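Local coordinates for glucosamine kinase (PDB 6HWJ), which catalyses the ATP- and magnesium-dependent phosphorylation of D-glucosamine to D-glucosamine 6-phosphate and, less actively, also phosphorylates glucose, at residues Glu122-Gly127 with Val132-Arg137. Residues are numbered along the deposited sequence; the frame is centred on the assembly and turned at random.
Sequences ESVIVG and VKWAVR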
ATOM      1  N   GLU A 122      -0.516  -0.255  14.849  1.00 44.14           N
ATOM      2  CA  GLU A 122       0.400  -0.921  15.785  1.00 45.38           C
ATOM      3  C   GLU A 122       0.597  -2.369  15.380  1.00 39.68           C
ATOM      4  O   GLU A 122      -0.397  -3.066  15.107  1.00 35.90           O
ATOM      5  CB  GLU A 122      -0.138  -0.856  17.223  1.00 51.45           C
ATOM      6  CG  GLU A 122       0.775  -1.558  18.234  1.00 55.74           C
ATOM      7  CD  GLU A 122       0.189  -1.602  19.637  1.00 54.91           C
ATOM      8  OE1 GLU A 122      -1.040  -1.642  19.762  1.00 55.81           O
ATOM      9  OE2 GLU A 122       0.968  -1.594  20.607  1.00 57.38           O
ATOM     10  N   SER A 123       1.855  -2.831  15.396  1.00 39.08           N
ATOM     11  CA  SER A 123       2.204  -4.185  14.967  1.00 35.35           C
ATOM     12  C   SER A 123       2.842  -4.965  16.104  1.00 34.49           C
ATOM     13  O   SER A 123       3.730  -4.460  16.795  1.00 36.44           O
ATOM     14  CB  SER A 123       3.167  -4.165  13.771  1.00 34.33           C
ATOM     15  OG  SER A 123       2.508  -3.704  12.603  1.00 33.83           O
ATOM     16  N   VAL A 124       2.415  -6.219  16.254  1.00 31.17           N
ATOM     17  CA  VAL A 124       2.862  -7.120  17.305  1.00 29.67           C
ATOM     18  C   VAL A 124       3.277  -8.436  16.659  1.00 31.01           C
ATOM     19  O   VAL A 124       2.470  -9.074  15.960  1.00 29.95           O
ATOM     20  CB  VAL A 124       1.756  -7.370  18.343  1.00 29.95           C
ATOM     21  CG1 VAL A 124       2.274  -8.298  19.453  1.00 31.95           C
ATOM     22  CG2 VAL A 124       1.291  -6.046  18.939  1.00 30.72           C
ATOM     23  N   ILE A 125       4.513  -8.847  16.897  1.00 30.04           N
ATOM     24  CA  ILE A 125       5.006 -10.135  16.412  1.00 29.93           C
ATOM     25  C   ILE A 125       4.584 -11.224  17.392  1.00 31.03           C
ATOM     26  O   ILE A 125       4.797 -11.105  18.607  1.00 33.75           O
ATOM     27  CB  ILE A 125       6.535 -10.108  16.239  1.00 31.19           C
ATOM     28  CG1 ILE A 125       6.947  -9.009  15.273  1.00 32.88           C
ATOM     29  CG2 ILE A 125       7.022 -11.457  15.747  1.00 32.10           C
ATOM     30  CD1 ILE A 125       8.450  -8.791  15.187  1.00 42.93           C
ATOM     31  N   VAL A 126       3.958 -12.273  16.881  1.00 29.03           N
ATOM     32  CA  VAL A 126       3.487 -13.370  17.722  1.00 29.28           C
ATOM     33  C   VAL A 126       4.181 -14.651  17.291  1.00 29.67           C
ATOM     34  O   VAL A 126       4.315 -14.934  16.091  1.00 28.41           O
ATOM     35  CB  VAL A 126       1.948 -13.514  17.646  1.00 31.32           C
ATOM     36  CG1 VAL A 126       1.450 -14.468  18.730  1.00 34.21           C
ATOM     37  CG2 VAL A 126       1.293 -12.171  17.825  1.00 27.73           C
ATOM     38  N   GLY A 127       4.642 -15.418  18.283  1.00 31.66           N
ATOM     39  CA  GLY A 127       5.363 -16.655  18.012  1.00 33.67           C
ATOM     40  C   GLY A 127       6.613 -16.498  17.179  1.00 32.52           C
ATOM     41  O   GLY A 127       7.113 -17.491  16.628  1.00 31.14           O
ATOM     42  N   VAL A 132       0.642  -9.365  13.843  1.00 25.67           N
ATOM     43  CA  VAL A 132      -0.697  -8.847  14.040  1.00 25.23           C
ATOM     44  C   VAL A 132      -0.609  -7.331  13.913  1.00 26.17           C
ATOM     45  O   VAL A 132       0.171  -6.681  14.624  1.00 26.52           O
ATOM     46  CB  VAL A 132      -1.263  -9.231  15.410  1.00 28.99           C
ATOM     47  CG1 VAL A 132      -2.627  -8.537  15.630  1.00 24.90           C
ATOM     48  CG2 VAL A 132      -1.371 -10.734  15.554  1.00 31.11           C
ATOM     49  N   LYS A 133      -1.407  -6.774  13.023  1.00 27.57           N
ATOM     50  CA  LYS A 133      -1.451  -5.332  12.785  1.00 27.63           C
ATOM     51  C   LYS A 133      -2.851  -4.873  13.147  1.00 27.17           C
ATOM     52  O   LYS A 133      -3.812  -5.250  12.462  1.00 27.59           O
ATOM     53  CB  LYS A 133      -1.125  -5.008  11.333  1.00 33.80           C
ATOM     54  CG  LYS A 133      -1.143  -3.517  11.017  1.00 41.69           C
ATOM     55  CD  LYS A 133      -0.723  -3.275   9.568  1.00 50.97           C
ATOM     56  CE  LYS A 133      -0.653  -1.785   9.246  1.00 59.88           C
ATOM     57  NZ  LYS A 133      -0.383  -1.542   7.798  1.00 65.47           N
ATOM     58  N   TRP A 134      -2.957  -4.084  14.220  1.00 24.54           N
ATOM     59  CA  TRP A 134      -4.214  -3.485  14.616  1.00 26.61           C
ATOM     60  C   TRP A 134      -4.465  -2.212  13.818  1.00 28.76           C
ATOM     61  O   TRP A 134      -3.603  -1.330  13.757  1.00 28.64           O
ATOM     62  CB  TRP A 134      -4.209  -3.111  16.102  1.00 28.06           C
ATOM     63  CG  TRP A 134      -3.958  -4.236  17.045  1.00 26.81           C
ATOM     64  CD1 TRP A 134      -2.799  -4.481  17.731  1.00 26.02           C
ATOM     65  CD2 TRP A 134      -4.870  -5.264  17.406  1.00 24.54           C
ATOM     66  NE1 TRP A 134      -2.950  -5.605  18.508  1.00 26.36           N
ATOM     67  CE2 TRP A 134      -4.209  -6.106  18.326  1.00 26.55           C
ATOM     68  CE3 TRP A 134      -6.188  -5.553  17.055  1.00 24.49           C
ATOM     69  CZ2 TRP A 134      -4.817  -7.220  18.883  1.00 25.93           C
ATOM     70  CZ3 TRP A 134      -6.798  -6.656  17.610  1.00 27.83           C
ATOM     71  CH2 TRP A 134      -6.110  -7.484  18.523  1.00 28.71           C
ATOM     72  N   ALA A 135      -5.640  -2.105  13.225  1.00 29.10           N
ATOM     73  CA  ALA A 135      -6.123  -0.802  12.806  1.00 33.23           C
ATOM     74  C   ALA A 135      -6.244   0.037  14.071  1.00 37.50           C
ATOM     75  O   ALA A 135      -6.385  -0.495  15.185  1.00 41.92           O
ATOM     76  CB  ALA A 135      -7.456  -0.917  12.080  1.00 34.12           C
ATOM     77  N   VAL A 136      -6.108   1.334  13.921  1.00 30.51           N
ATOM     78  CA  VAL A 136      -6.258   2.233  15.067  1.00 33.84           C
ATOM     79  C   VAL A 136      -7.470   3.123  14.803  1.00 35.53           C
ATOM     80  O   VAL A 136      -8.575   2.863  15.302  1.00 34.48           O
ATOM     81  CB  VAL A 136      -4.978   3.046  15.299  1.00 37.22           C
ATOM     82  CG1 VAL A 136      -5.167   4.031  16.451  1.00 38.54           C
ATOM     83  CG2 VAL A 136      -3.816   2.117  15.582  1.00 37.35           C
ATOM     84  N   ARG A 137      -7.286   4.156  13.994  1.00 37.96           N
ATOM     85  CA  ARG A 137      -8.396   5.028  13.625  1.00 40.01           C
ATOM     86  C   ARG A 137      -9.205   4.360  12.521  1.00 32.15           C
ATOM     87  O   ARG A 137      -8.647   3.852  11.552  1.00 29.87           O
ATOM     88  CB  ARG A 137      -7.868   6.391  13.173  1.00 55.13           C
ATOM     89  CG  ARG A 137      -8.937   7.397  12.812  1.00 70.29           C
ATOM     90  CD  ARG A 137      -9.790   7.781  14.007  1.00 82.71           C
ATOM     91  NE  ARG A 137     -10.761   8.818  13.658  1.00 93.23           N
ATOM     92  CZ  ARG A 137     -10.516  10.126  13.703  1.00100.52           C
ATOM     93  NH1 ARG A 137      -9.325  10.575  14.082  1.00101.96           N
ATOM     94  NH2 ARG A 137     -11.467  10.987  13.366  1.00104.18           N
TER
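Glu122 meets Trp134 twice. Glu122 O takes the Trp134 N-H at 2.9 Å, almost in line with the C=O, while Glu122 N returns only a weak bond to Trp134 O. With CG anti to the backbone N (chi1 179°) and the chain extended beyond it, the glutamate runs alongside the indole, and Glu122 OE1 comes 3.9 Å from Trp134 CD1, carboxylate and ring planes 54° apart.

Val132 and Val124 form a hydrogen-bonded pair of this antiparallel hairpin. Val132 N reaches Val124 O at 2.8 Å, nearly straight at hydrogen (172°), and Val124 N answers to Val132 O. On the face of these valines, Val132 CG2 touches Val126 CG2 at 3.8 Å, Val132 CG1 lies over one face of the Trp134 ring near the rim, and Val124 CG2 stands at the ring's edge; helix 79-88 packs against the valines.

Between the Glu122-Trp134 and Val124-Val132 pairings, Ser123 and Lys133 form a non-hydrogen-bonded pair on the other face. The fully extended lysine leads away towards Asp118 and magnesium-binding Asp319, making long, weak ion pairs with both. The valines and Trp134 thus build core, with the Glu122 carboxylate salt-bridged to Arg72 at its margin, while the opposite face presents an amine consistent with the inferred ATP-binding role of Lys133.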